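Local coordinates for uncharacterized protein (Bacteroides uniformis, PDB 4JPQ), which is of unknown function but probably binds carbohydrate through a family 9 carbohydrate-binding domain, at residues L64-K69 with G181-C186; V51-A56 with L196-I201. All coordinates share one frame; numbering follows the deposited sequence.

Contact 1 of 2, residues L64-K69 with G181-C186; sequences LHYKVK and GNFYKC
Phe183 presents its ring edge to two residues of strand 61-70. The hydroxyl of Tyr66 comes up in the plane of that ring, OH lying 3.6 Å from CD2 of Phe183, and next to it CD2 of Leu64 sits 3.7 Å from CE2 of the same ring. The Tyr66 and Phe183 side chains cross at about a right angle, and OH at the end of the phenol does the touching. With CG anti to the carbonyl carbon (chi1 -68°), the Tyr66 ring reaches toward Phe183. Two residues along, CG1 of Val68 packs 3.7 Å from CE of Lys185, an aliphatic contact with the lysine chain. That chain bends at chi2 and chi4, which turns its ammonium back to the carbonyl of Cys186, NZ to O 3.0 Å, the donor well above the carbonyl plane; Glu70 adds a salt bridge and His194 a hydrogen bond, so the buried ammonium is probably well compensated. A leucine at Lys185 would probably leave Glu70 without its buried counter-charge and the Cys186 carbonyl without this donor. No hydrogen bond links segments 64-69 and 181-186, whose axes pass 10.2 Å apart at an angle of 31°. This separation, bridged by side chains alone, is that of two facing layers in a beta-sandwich, consistent with the CBD9-like fold.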
ATOM      1  N   LEU A  64       4.352   3.907   5.666  1.00 47.00           N
ATOM      2  CA  LEU A  64       3.088   3.150   5.742  1.00 43.45           C
ATOM      3  C   LEU A  64       3.220   1.962   6.666  1.00 43.72           C
ATOM      4  O   LEU A  64       4.231   1.268   6.609  1.00 45.33           O
ATOM      5  CB  LEU A  64       2.716   2.552   4.395  1.00 46.15           C
ATOM      6  CG  LEU A  64       2.226   3.418   3.277  1.00 52.68           C
ATOM      7  CD1 LEU A  64       2.052   2.555   2.040  1.00 65.72           C
ATOM      8  CD2 LEU A  64       0.916   4.073   3.666  1.00 69.79           C
ATOM      9  N   HIS A  65       2.167   1.709   7.448  1.00 38.00           N
ATOM     10  CA  HIS A  65       2.100   0.606   8.377  1.00 42.76           C
ATOM     11  C   HIS A  65       0.693   0.026   8.305  1.00 46.29           C
ATOM     12  O   HIS A  65      -0.260   0.731   8.598  1.00 46.37           O
ATOM     13  CB  HIS A  65       2.445   1.089   9.795  1.00 47.93           C
ATOM     14  CG  HIS A  65       2.435   0.006  10.829  1.00 50.51           C
ATOM     15  ND1 HIS A  65       1.878   0.166  12.078  1.00 54.61           N
ATOM     16  CD2 HIS A  65       2.868  -1.272  10.778  1.00 53.57           C
ATOM     17  CE1 HIS A  65       1.991  -0.956  12.761  1.00 56.39           C
ATOM     18  NE2 HIS A  65       2.593  -1.843  11.996  1.00 53.07           N
ATOM     19  N   TYR A  66       0.589  -1.226   7.863  1.00 45.19           N
ATOM     20  CA  TYR A  66      -0.657  -1.968   7.762  1.00 39.91           C
ATOM     21  C   TYR A  66      -0.703  -3.033   8.838  1.00 44.05           C
ATOM     22  O   TYR A  66       0.324  -3.664   9.115  1.00 42.46           O
ATOM     23  CB  TYR A  66      -0.717  -2.728   6.433  1.00 43.23           C
ATOM     24  CG  TYR A  66      -0.833  -1.896   5.192  1.00 41.35           C
ATOM     25  CD1 TYR A  66       0.309  -1.443   4.526  1.00 41.98           C
ATOM     26  CD2 TYR A  66      -2.089  -1.601   4.637  1.00 36.07           C
ATOM     27  CE1 TYR A  66       0.210  -0.692   3.356  1.00 41.78           C
ATOM     28  CE2 TYR A  66      -2.198  -0.852   3.468  1.00 35.57           C
ATOM     29  CZ  TYR A  66      -1.048  -0.405   2.831  1.00 40.32           C
ATOM     30  OH  TYR A  66      -1.131   0.338   1.686  1.00 51.53           O
ATOM     31  N   LYS A  67      -1.892  -3.264   9.396  1.00 44.32           N
ATOM     32  CA  LYS A  67      -2.159  -4.364  10.347  1.00 41.82           C
ATOM     33  C   LYS A  67      -3.308  -5.182   9.755  1.00 44.46           C
ATOM     34  O   LYS A  67      -4.314  -4.614   9.347  1.00 54.30           O
ATOM     35  CB  LYS A  67      -2.550  -3.837  11.717  1.00 42.26           C
ATOM     36  CG  LYS A  67      -1.410  -3.228  12.522  1.00 51.50           C
ATOM     37  CD  LYS A  67      -1.898  -2.459  13.752  1.00 62.06           C
ATOM     38  CE  LYS A  67      -2.649  -3.307  14.773  1.00 69.55           C
ATOM     39  NZ  LYS A  67      -2.948  -2.500  15.989  1.00 75.81           N
ATOM     40  N   VAL A  68      -3.165  -6.505   9.733  1.00 43.26           N
ATOM     41  CA  VAL A  68      -4.164  -7.425   9.166  1.00 45.99           C
ATOM     42  C   VAL A  68      -4.468  -8.617  10.085  1.00 45.33           C
ATOM     43  O   VAL A  68      -3.576  -9.096  10.777  1.00 40.33           O
ATOM     44  CB  VAL A  68      -3.619  -8.001   7.838  1.00 50.09           C
ATOM     45  CG1 VAL A  68      -4.574  -9.016   7.225  1.00 51.49           C
ATOM     46  CG2 VAL A  68      -3.320  -6.884   6.843  1.00 47.17           C
ATOM     47  N   LYS A  69      -5.731  -9.058  10.089  1.00 50.26           N
ATOM     48  CA  LYS A  69      -6.168 -10.303  10.743  1.00 51.94           C
ATOM     49  C   LYS A  69      -7.122 -10.990   9.751  1.00 50.37           C
ATOM     50  O   LYS A  69      -8.193 -10.452   9.474  1.00 58.94           O
ATOM     51  CB  LYS A  69      -6.837 -10.079  12.106  1.00 58.01           C
ATOM     52  CG  LYS A  69      -6.978 -11.378  12.926  1.00 69.80           C
ATOM     53  CD  LYS A  69      -7.590 -11.208  14.316  1.00 71.13           C
ATOM     54  CE  LYS A  69      -9.083 -10.915  14.247  1.00 80.42           C
ATOM     55  NZ  LYS A  69      -9.728 -11.018  15.585  1.00 99.30           N
ATOM     56  N   GLY A 181      -4.766   9.254  -3.636  1.00 57.27           N
ATOM     57  CA  GLY A 181      -4.475   7.829  -3.587  1.00 54.51           C
ATOM     58  C   GLY A 181      -5.521   6.980  -2.905  1.00 56.52           C
ATOM     59  O   GLY A 181      -6.591   7.466  -2.525  1.00 54.26           O
ATOM     60  N   ASN A 182      -5.214   5.692  -2.778  1.00 51.53           N
ATOM     61  CA  ASN A 182      -6.102   4.748  -2.098  1.00 54.06           C
ATOM     62  C   ASN A 182      -5.278   3.582  -1.547  1.00 48.58           C
ATOM     63  O   ASN A 182      -4.105   3.390  -1.942  1.00 41.32           O
ATOM     64  CB  ASN A 182      -7.199   4.268  -3.072  1.00 57.01           C
ATOM     65  CG  ASN A 182      -8.511   3.890  -2.382  1.00 54.46           C
ATOM     66  OD1 ASN A 182      -8.560   3.611  -1.183  1.00 53.98           O
ATOM     67  ND2 ASN A 182      -9.589   3.871  -3.163  1.00 60.14           N
ATOM     68  N   PHE A 183      -5.893   2.831  -0.631  1.00 42.93           N
ATOM     69  CA  PHE A 183      -5.241   1.698   0.032  1.00 51.14           C
ATOM     70  C   PHE A 183      -6.124   0.475  -0.117  1.00 52.76           C
ATOM     71  O   PHE A 183      -7.344   0.592  -0.006  1.00 50.92           O
ATOM     72  CB  PHE A 183      -4.993   2.016   1.508  1.00 53.39           C
ATOM     73  CG  PHE A 183      -4.336   3.353   1.730  1.00 53.25           C
ATOM     74  CD1 PHE A 183      -5.103   4.516   1.764  1.00 52.98           C
ATOM     75  CD2 PHE A 183      -2.948   3.461   1.877  1.00 52.02           C
ATOM     76  CE1 PHE A 183      -4.505   5.756   1.944  1.00 53.91           C
ATOM     77  CE2 PHE A 183      -2.351   4.702   2.069  1.00 49.97           C
ATOM     78  CZ  PHE A 183      -3.128   5.851   2.096  1.00 51.45           C
ATOM     79  N   TYR A 184      -5.513  -0.681  -0.408  1.00 51.19           N
ATOM     80  CA  TYR A 184      -6.272  -1.910  -0.630  1.00 46.36           C
ATOM     81  C   TYR A 184      -5.694  -3.159   0.033  1.00 46.89           C
ATOM     82  O   TYR A 184      -4.497  -3.239   0.317  1.00 43.96           O
ATOM     83  CB  TYR A 184      -6.389  -2.231  -2.128  1.00 48.26           C
ATOM     84  CG  TYR A 184      -6.752  -1.106  -3.064  1.00 45.06           C
ATOM     85  CD1 TYR A 184      -7.983  -0.471  -2.971  1.00 52.88           C
ATOM     86  CD2 TYR A 184      -5.887  -0.719  -4.100  1.00 43.22           C
ATOM     87  CE1 TYR A 184      -8.340   0.554  -3.853  1.00 55.03           C
ATOM     88  CE2 TYR A 184      -6.229   0.303  -4.983  1.00 49.13           C
ATOM     89  CZ  TYR A 184      -7.460   0.927  -4.875  1.00 51.90           C
ATOM     90  OH  TYR A 184      -7.782   1.934  -5.750  1.00 46.81           O
ATOM     91  N   LYS A 185      -6.588  -4.136   0.210  1.00 48.89           N
ATOM     92  CA  LYS A 185      -6.288  -5.483   0.696  1.00 47.63           C
ATOM     93  C   LYS A 185      -6.936  -6.485  -0.266  1.00 50.46           C
ATOM     94  O   LYS A 185      -8.075  -6.275  -0.713  1.00 48.46           O
ATOM     95  CB  LYS A 185      -6.892  -5.696   2.062  1.00 46.34           C
ATOM     96  CG  LYS A 185      -6.754  -7.099   2.633  1.00 45.89           C
ATOM     97  CD  LYS A 185      -5.334  -7.436   3.057  1.00 48.77           C
ATOM     98  CE  LYS A 185      -5.199  -8.881   3.545  1.00 49.22           C
ATOM     99  NZ  LYS A 185      -5.169  -9.930   2.487  1.00 49.34           N
ATOM    100  N   CYS A 186      -6.224  -7.576  -0.554  1.00 43.12           N
ATOM    101  CA  CYS A 186      -6.731  -8.626  -1.433  1.00 44.16           C
ATOM    102  C   CYS A 186      -5.912  -9.906  -1.321  1.00 48.29           C
ATOM    103  O   CYS A 186      -4.972  -9.972  -0.534  1.00 47.94           O
ATOM    104  CB  CYS A 186      -6.735  -8.141  -2.902  1.00 49.73           C
ATOM    105  SG  CYS A 186      -5.085  -7.893  -3.570  1.00 48.29           S
TER

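Contact 2 of 2, residues V51-A56 with L196-I201; sequences VSFRIA and LSWSPI
Phe53 drives the edge of its ring into the face of the Trp198 indole, and these two residues account for most of the surface the contact buries. It is a T-shaped pair: the phenyl and the five-membered ring have centroids 5.0 Å apart and planes at 81°. The leading edge is the CE1-CZ side of Phe53. CE1 comes within 3.6 Å of Trp198 CD1, while CZ stands over the same face, displaced toward the rim and 3.7 Å from Trp198 CG. Phe53 has CG between the backbone N and the carbonyl carbon (chi1 75°), which points its ring at the indole. Trp198 instead has CG anti to its backbone N (chi1 167°), which carries the indole across to the phenyl edge. Farther along, Leu196 and Val51 also turn their side chains inward; Val51 CG2 and Leu196 CD2 stay 4.8 Å apart, yet the two residues still supply a lesser share of the buried surface.

The chain leaves its strand at Trp198, and the turn that follows is held locally by Ser197, whose OG donates to the carbonyl O of Ser199 at 2.8 Å, from above the carbonyl plane. Lys5 reaches the Trp198 carbonyl from outside the turn. Phe183 of strand 178-186 stacks on Phe53 and meets Trp198 edge-to-face, so the pair is part of a larger aromatic cluster. Leu7 of strand 6-11 packs on both side chains, and Tyr66 of strand 61-70 packs on Phe53. The contact thus joins strand 50-57 to the loop just after strand 195-197, with strands 6-11, 61-70 and 178-186 round it.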
ATOM      1  N   VAL A  51      -8.748  -5.180   8.803  1.00 56.00           N
ATOM      2  CA  VAL A  51      -7.525  -4.506   8.341  1.00 52.88           C
ATOM      3  C   VAL A  51      -7.542  -3.011   8.674  1.00 53.04           C
ATOM      4  O   VAL A  51      -8.561  -2.344   8.515  1.00 52.18           O
ATOM      5  CB  VAL A  51      -7.339  -4.685   6.811  1.00 54.86           C
ATOM      6  CG1 VAL A  51      -6.079  -3.977   6.303  1.00 42.38           C
ATOM      7  CG2 VAL A  51      -7.291  -6.169   6.463  1.00 58.55           C
ATOM      8  N   SER A  52      -6.402  -2.507   9.135  1.00 48.14           N
ATOM      9  CA  SER A  52      -6.218  -1.089   9.404  1.00 48.23           C
ATOM     10  C   SER A  52      -4.828  -0.670   8.913  1.00 47.82           C
ATOM     11  O   SER A  52      -3.945  -1.515   8.697  1.00 48.78           O
ATOM     12  CB  SER A  52      -6.415  -0.769  10.888  1.00 51.56           C
ATOM     13  OG  SER A  52      -5.399  -1.336  11.684  1.00 66.65           O
ATOM     14  N   PHE A  53      -4.659   0.632   8.706  1.00 43.50           N
ATOM     15  CA  PHE A  53      -3.390   1.185   8.262  1.00 46.87           C
ATOM     16  C   PHE A  53      -3.147   2.580   8.837  1.00 50.58           C
ATOM     17  O   PHE A  53      -4.036   3.160   9.436  1.00 56.68           O
ATOM     18  CB  PHE A  53      -3.351   1.244   6.734  1.00 47.23           C
ATOM     19  CG  PHE A  53      -4.189   2.347   6.143  1.00 45.15           C
ATOM     20  CD1 PHE A  53      -5.565   2.218   6.056  1.00 46.73           C
ATOM     21  CD2 PHE A  53      -3.593   3.522   5.675  1.00 47.75           C
ATOM     22  CE1 PHE A  53      -6.345   3.237   5.516  1.00 54.73           C
ATOM     23  CE2 PHE A  53      -4.360   4.542   5.132  1.00 49.53           C
ATOM     24  CZ  PHE A  53      -5.740   4.400   5.052  1.00 56.22           C
ATOM     25  N   ARG A  54      -1.935   3.094   8.650  1.00 45.49           N
ATOM     26  CA  ARG A  54      -1.607   4.462   9.040  1.00 45.60           C
ATOM     27  C   ARG A  54      -0.436   4.962   8.229  1.00 47.09           C
ATOM     28  O   ARG A  54       0.381   4.182   7.748  1.00 45.56           O
ATOM     29  CB  ARG A  54      -1.338   4.619  10.523  1.00 44.73           C
ATOM     30  CG  ARG A  54      -0.206   3.774  11.046  1.00 45.33           C
ATOM     31  CD  ARG A  54       0.009   4.039  12.513  1.00 43.70           C
ATOM     32  NE  ARG A  54       1.034   3.155  13.052  1.00 45.13           N
ATOM     33  CZ  ARG A  54       1.422   3.123  14.330  1.00 56.28           C
ATOM     34  NH1 ARG A  54       0.925   3.961  15.247  1.00 58.90           N
ATOM     35  NH2 ARG A  54       2.365   2.261  14.702  1.00 56.71           N
ATOM     36  N   ILE A  55      -0.379   6.279   8.105  1.00 51.26           N
ATOM     37  CA  ILE A  55       0.561   6.924   7.237  1.00 46.48           C
ATOM     38  C   ILE A  55       1.117   8.227   7.825  1.00 45.06           C
ATOM     39  O   ILE A  55       0.416   8.965   8.515  1.00 49.09           O
ATOM     40  CB  ILE A  55      -0.111   7.134   5.849  1.00 50.31           C
ATOM     41  CG1 ILE A  55       0.918   7.620   4.806  1.00 48.34           C
ATOM     42  CG2 ILE A  55      -1.343   8.054   5.942  1.00 50.92           C
ATOM     43  CD1 ILE A  55       0.377   7.703   3.406  1.00 45.65           C
ATOM     44  N   ALA A  56       2.382   8.491   7.516  1.00 42.89           N
ATOM     45  CA  ALA A  56       3.084   9.714   7.935  1.00 47.25           C
ATOM     46  C   ALA A  56       4.222   9.985   6.963  1.00 43.22           C
ATOM     47  O   ALA A  56       4.394   9.215   6.011  1.00 43.55           O
ATOM     48  CB  ALA A  56       3.620   9.545   9.329  1.00 49.69           C
ATOM     49  N   LEU A 196     -10.972  -5.196  -0.629  1.00 46.51           N
ATOM     50  CA  LEU A 196     -11.238  -4.112   0.321  1.00 50.14           C
ATOM     51  C   LEU A 196     -10.489  -2.844  -0.051  1.00 49.10           C
ATOM     52  O   LEU A 196      -9.371  -2.912  -0.566  1.00 47.31           O
ATOM     53  CB  LEU A 196     -10.833  -4.547   1.727  1.00 48.63           C
ATOM     54  CG  LEU A 196     -11.893  -5.224   2.599  1.00 56.24           C
ATOM     55  CD1 LEU A 196     -12.723  -6.271   1.881  1.00 61.67           C
ATOM     56  CD2 LEU A 196     -11.240  -5.811   3.844  1.00 60.89           C
ATOM     57  N   SER A 197     -11.127  -1.699   0.194  1.00 50.27           N
ATOM     58  CA  SER A 197     -10.531  -0.380  -0.081  1.00 49.73           C
ATOM     59  C   SER A 197     -10.768   0.587   1.076  1.00 53.48           C
ATOM     60  O   SER A 197     -11.642   0.356   1.933  1.00 43.98           O
ATOM     61  CB  SER A 197     -11.092   0.237  -1.362  1.00 43.03           C
ATOM     62  OG  SER A 197     -12.419   0.724  -1.162  1.00 51.85           O
ATOM     63  N   TRP A 198      -9.981   1.667   1.074  1.00 52.25           N
ATOM     64  CA  TRP A 198     -10.090   2.723   2.074  1.00 52.18           C
ATOM     65  C   TRP A 198     -11.196   3.684   1.646  1.00 56.73           C
ATOM     66  O   TRP A 198     -12.194   3.842   2.372  1.00 56.57           O
ATOM     67  CB  TRP A 198      -8.742   3.437   2.278  1.00 57.32           C
ATOM     68  CG  TRP A 198      -8.859   4.703   3.040  1.00 57.52           C
ATOM     69  CD1 TRP A 198      -9.276   4.855   4.335  1.00 59.25           C
ATOM     70  CD2 TRP A 198      -8.568   6.004   2.554  1.00 54.05           C
ATOM     71  NE1 TRP A 198      -9.258   6.181   4.683  1.00 57.51           N
ATOM     72  CE2 TRP A 198      -8.822   6.909   3.606  1.00 56.34           C
ATOM     73  CE3 TRP A 198      -8.106   6.501   1.328  1.00 53.94           C
ATOM     74  CZ2 TRP A 198      -8.632   8.285   3.470  1.00 62.64           C
ATOM     75  CZ3 TRP A 198      -7.913   7.872   1.192  1.00 57.35           C
ATOM     76  CH2 TRP A 198      -8.175   8.749   2.264  1.00 60.72           C
ATOM     77  N   SER A 199     -11.000   4.334   0.497  1.00 53.14           N
ATOM     78  CA  SER A 199     -11.998   5.249  -0.054  1.00 59.71           C
ATOM     79  C   SER A 199     -12.844   4.398  -0.997  1.00 64.58           C
ATOM     80  O   SER A 199     -12.275   3.488  -1.646  1.00 51.33           O
ATOM     81  CB  SER A 199     -11.367   6.427  -0.786  1.00 58.55           C
ATOM     82  OG  SER A 199     -12.371   7.296  -1.266  1.00 59.53           O
ATOM     83  N   PRO A 200     -14.180   4.681  -1.092  1.00 60.63           N
ATOM     84  CA  PRO A 200     -15.033   3.801  -1.909  1.00 65.67           C
ATOM     85  C   PRO A 200     -14.860   3.907  -3.423  1.00 68.41           C
ATOM     86  O   PRO A 200     -14.425   4.942  -3.930  1.00 77.78           O
ATOM     87  CB  PRO A 200     -16.463   4.195  -1.492  1.00 71.84           C
ATOM     88  CG  PRO A 200     -16.309   4.892  -0.187  1.00 76.99           C
ATOM     89  CD  PRO A 200     -15.006   5.622  -0.319  1.00 66.58           C
ATOM     90  N   ILE A 201     -15.226   2.819  -4.108  1.00 65.73           N
ATOM     91  CA  ILE A 201     -15.142   2.665  -5.573  1.00 65.77           C
ATOM     92  C   ILE A 201     -16.522   2.238  -6.065  1.00 68.19           C
ATOM     93  O   ILE A 201     -17.110   1.310  -5.499  1.00 72.09           O
ATOM     94  CB  ILE A 201     -14.093   1.600  -5.977  1.00 66.21           C
ATOM     95  CG1 ILE A 201     -12.684   2.057  -5.580  1.00 69.84           C
ATOM     96  CG2 ILE A 201     -14.154   1.314  -7.478  1.00 71.75           C
ATOM     97  CD1 ILE A 201     -11.638   0.965  -5.621  1.00 70.81           C
TER

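Contacts 1 and 2 lie side by side in the interior, their centres about 6 Å apart. Each joins the same two layers: strands 50-57 and 61-70 are antiparallel neighbours on one side, strands 178-186 and 195-197 on the other. Backbone hydrogen bonds, such as Lys67 N to Ser52 O at 2.8 Å, tie the first pair together. Phe183 and Phe53 join the two contacts across the gap. Along the chain, contact 1 is nested within the loop closed by contact 2, so two consecutive strands from the early part of the chain face two consecutive strands from its late part. The two contacts are neighbouring parts of one interior, largely aromatic and aliphatic, with the Lys185 charge at one end.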